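Local coordinates for peptidoglycan synthetase penicillin-binding protein 3 (Bifidobacterium adolescentis, PDB 4YE5) that probably binds penicillin and, as other members of the transpeptidase family do, probably cross-links peptidoglycan strands during cell-wall synthesis, at residues M465-E470 with S556-A561. Numbering follows the deposited sequence.
Sequences MESSAE and SPRTDA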
HETATM    1  N   MSE A 465      10.496 -27.344  -1.886  1.00 15.83           N
HETATM    2  CA  MSE A 465       9.223 -26.694  -1.555  1.00 20.00           C
HETATM    3  C   MSE A 465       8.030 -27.331  -2.272  1.00 17.03           C
HETATM    4  O   MSE A 465       6.916 -27.368  -1.744  1.00 16.14           O
HETATM    5  CB  MSE A 465       9.249 -25.176  -1.817  1.00 18.29           C
HETATM    6  CG  MSE A 465      10.183 -24.405  -0.892  1.00 14.66           C
HETATM    7 SE   MSE A 465      10.072 -22.499  -1.229  0.55 14.33          SE
HETATM    8  CE  MSE A 465       8.208 -22.219  -0.636  1.00 12.28           C
ATOM      9  N   GLU A 466       8.261 -27.834  -3.475  1.00 16.83           N
ATOM     10  CA  GLU A 466       7.215 -28.553  -4.165  1.00 18.01           C
ATOM     11  C   GLU A 466       6.913 -29.873  -3.432  1.00 20.21           C
ATOM     12  O   GLU A 466       5.746 -30.263  -3.296  1.00 17.35           O
ATOM     13  CB  GLU A 466       7.565 -28.781  -5.651  1.00 18.48           C
ATOM     14  CG  GLU A 466       6.567 -29.699  -6.344  1.00 25.59           C
ATOM     15  CD  GLU A 466       6.521 -29.538  -7.862  1.00 30.39           C
ATOM     16  OE1 GLU A 466       7.417 -28.884  -8.437  1.00 29.05           O
ATOM     17  OE2 GLU A 466       5.572 -30.074  -8.473  1.00 29.95           O
ATOM     18  N   SER A 467       7.954 -30.550  -2.939  1.00 17.32           N
ATOM     19  CA  SER A 467       7.726 -31.728  -2.094  1.00 29.49           C
ATOM     20  C   SER A 467       6.995 -31.313  -0.810  1.00 25.90           C
ATOM     21  O   SER A 467       6.103 -32.022  -0.339  1.00 21.66           O
ATOM     22  CB  SER A 467       9.041 -32.453  -1.761  1.00 18.91           C
ATOM     23  OG  SER A 467       9.622 -32.988  -2.938  1.00 19.90           O
ATOM     24  N   SER A 468       7.346 -30.154  -0.260  1.00 19.90           N
ATOM     25  CA  SER A 468       6.654 -29.652   0.938  1.00 15.61           C
ATOM     26  C   SER A 468       5.152 -29.404   0.661  1.00 17.03           C
ATOM     27  O   SER A 468       4.322 -29.715   1.497  1.00 18.11           O
ATOM     28  CB  SER A 468       7.321 -28.365   1.483  1.00 14.89           C
ATOM     29  OG  SER A 468       8.700 -28.601   1.822  1.00 20.21           O
ATOM     30  N   ALA A 469       4.814 -28.853  -0.509  1.00 16.91           N
ATOM     31  CA  ALA A 469       3.400 -28.641  -0.889  1.00 19.90           C
ATOM     32  C   ALA A 469       2.647 -29.973  -1.043  1.00 16.57           C
ATOM     33  O   ALA A 469       1.512 -30.127  -0.589  1.00 20.07           O
ATOM     34  CB  ALA A 469       3.297 -27.848  -2.202  1.00 14.27           C
ATOM     35  N   GLU A 470       3.279 -30.932  -1.697  1.00 16.36           N
ATOM     36  CA  GLU A 470       2.652 -32.236  -1.897  1.00 21.45           C
ATOM     37  C   GLU A 470       2.352 -32.936  -0.573  1.00 25.46           C
ATOM     38  O   GLU A 470       1.435 -33.744  -0.488  1.00 20.15           O
ATOM     39  CB  GLU A 470       3.530 -33.128  -2.772  1.00 25.98           C
ATOM     40  CG  GLU A 470       3.597 -32.665  -4.211  1.00 27.11           C
ATOM     41  CD  GLU A 470       4.389 -33.623  -5.076  1.00 38.05           C
ATOM     42  OE1 GLU A 470       4.907 -34.615  -4.518  1.00 41.32           O
ATOM     43  OE2 GLU A 470       4.504 -33.380  -6.300  1.00 29.90           O
ATOM     44  N   SER A 556       3.103 -28.936 -16.429  1.00 32.56           N
ATOM     45  CA  SER A 556       3.569 -30.209 -16.963  1.00 38.88           C
ATOM     46  C   SER A 556       3.830 -31.194 -15.821  1.00 37.74           C
ATOM     47  O   SER A 556       4.012 -30.784 -14.673  1.00 35.37           O
ATOM     48  CB  SER A 556       4.850 -29.997 -17.777  1.00 46.75           C
ATOM     49  OG  SER A 556       4.594 -29.215 -18.935  1.00 54.41           O
ATOM     50  N   PRO A 557       3.838 -32.503 -16.125  1.00 37.97           N
ATOM     51  CA  PRO A 557       4.095 -33.491 -15.072  1.00 31.89           C
ATOM     52  C   PRO A 557       5.442 -33.268 -14.378  1.00 32.24           C
ATOM     53  O   PRO A 557       6.429 -32.897 -15.020  1.00 27.80           O
ATOM     54  CB  PRO A 557       4.113 -34.821 -15.844  1.00 38.81           C
ATOM     55  CG  PRO A 557       3.216 -34.582 -17.027  1.00 34.95           C
ATOM     56  CD  PRO A 557       3.469 -33.139 -17.406  1.00 38.63           C
ATOM     57  N   ARG A 558       5.467 -33.466 -13.065  1.00 30.18           N
ATOM     58  CA  ARG A 558       6.707 -33.418 -12.295  1.00 28.33           C
ATOM     59  C   ARG A 558       7.575 -34.663 -12.561  1.00 35.29           C
ATOM     60  O   ARG A 558       7.127 -35.786 -12.351  1.00 35.77           O
ATOM     61  CB  ARG A 558       6.379 -33.306 -10.799  1.00 25.66           C
ATOM     62  CG  ARG A 558       7.591 -33.002  -9.926  1.00 28.11           C
ATOM     63  CD  ARG A 558       7.239 -32.955  -8.427  1.00 31.95           C
ATOM     64  NE  ARG A 558       8.388 -32.473  -7.667  1.00 21.61           N
ATOM     65  CZ  ARG A 558       8.578 -32.656  -6.368  1.00 28.27           C
ATOM     66  NH1 ARG A 558       7.681 -33.315  -5.642  1.00 21.86           N
ATOM     67  NH2 ARG A 558       9.677 -32.177  -5.797  1.00 29.91           N
ATOM     68  N   THR A 559       8.815 -34.470 -13.011  1.00 37.51           N
ATOM     69  CA  THR A 559       9.672 -35.613 -13.323  1.00 41.87           C
ATOM     70  C   THR A 559      11.004 -35.625 -12.590  1.00 38.80           C
ATOM     71  O   THR A 559      11.798 -36.533 -12.784  1.00 42.51           O
ATOM     72  CB  THR A 559      10.000 -35.702 -14.835  1.00 45.07           C
ATOM     73  OG1 THR A 559      10.693 -34.516 -15.247  1.00 44.64           O
ATOM     74  CG2 THR A 559       8.726 -35.893 -15.671  1.00 41.83           C
ATOM     75  N   ASP A 560      11.277 -34.618 -11.775  1.00 33.55           N
ATOM     76  CA  ASP A 560      12.615 -34.514 -11.195  1.00 38.24           C
ATOM     77  C   ASP A 560      12.634 -34.364  -9.667  1.00 34.21           C
ATOM     78  O   ASP A 560      13.530 -33.716  -9.124  1.00 26.52           O
ATOM     79  CB  ASP A 560      13.379 -33.353 -11.848  1.00 42.09           C
ATOM     80  CG  ASP A 560      12.718 -31.992 -11.604  1.00 47.64           C
ATOM     81  OD1 ASP A 560      11.570 -31.939 -11.093  1.00 40.13           O
ATOM     82  OD2 ASP A 560      13.351 -30.967 -11.948  1.00 48.99           O
ATOM     83  N   ALA A 561      11.665 -34.963  -8.981  1.00 31.56           N
ATOM     84  CA  ALA A 561      11.544 -34.758  -7.537  1.00 34.65           C
ATOM     85  C   ALA A 561      12.817 -35.180  -6.813  1.00 35.16           C
ATOM     86  O   ALA A 561      13.338 -36.250  -7.060  1.00 30.79           O
ATOM     87  CB  ALA A 561      10.339 -35.528  -6.977  1.00 32.00           C
TER
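Arg558 reaches the last turns of helix 455-470 with its guanidinium lying flat against Glu466. The carboxylate and guanidinium planes are only 6° apart, and the two side chains run past each other in opposite directions. Glu466 CG sits 3.5 Å above the centre of one guanidinium face, while Ala561 CB, from the arginine's own loop, covers the opposite face at 3.4 Å. Because the planes are stacked, no N-H of Arg558 points at this glutamate: the 3.8 Å between Glu466 OE2 and Arg558 NE is a long, purely electrostatic salt bridge. Glu466 OE2 has its stronger polar partner in Arg482, whose NE forms a salt bridge with it.

Directional bonding is found instead at the guanidinium edge. Arg558 NH2 donates to Ser467 OG over 3.0 Å at an N-H...O angle of 161°, with the oxygen practically in the guanidinium plane; NH1 adds a weak bond to the same hydroxyl. The contact joins the loop that follows helix 535-549 to a helix of the transpeptidase domain, whose inner side packs on strand 484-492, an edge strand of the five-stranded antiparallel sheet.

Glu470, one turn beyond Glu466, meets the arginine in a different way. Its carboxylate stands nearly perpendicular to the guanidinium, and OE2 forms a salt bridge with Arg558 NH1 at 3.2 Å, whose hydrogen-bond component is weak. An extended chain carries Arg558 into this position, CG being anti to the backbone N (chi1 -170°) with the trans course continuing to NE. At the other terminal nitrogen, NH2 also makes a weak hydrogen bond to Asn463 OD1, and Asn463 ND2 in turn binds the carbonyl oxygen of Asp560.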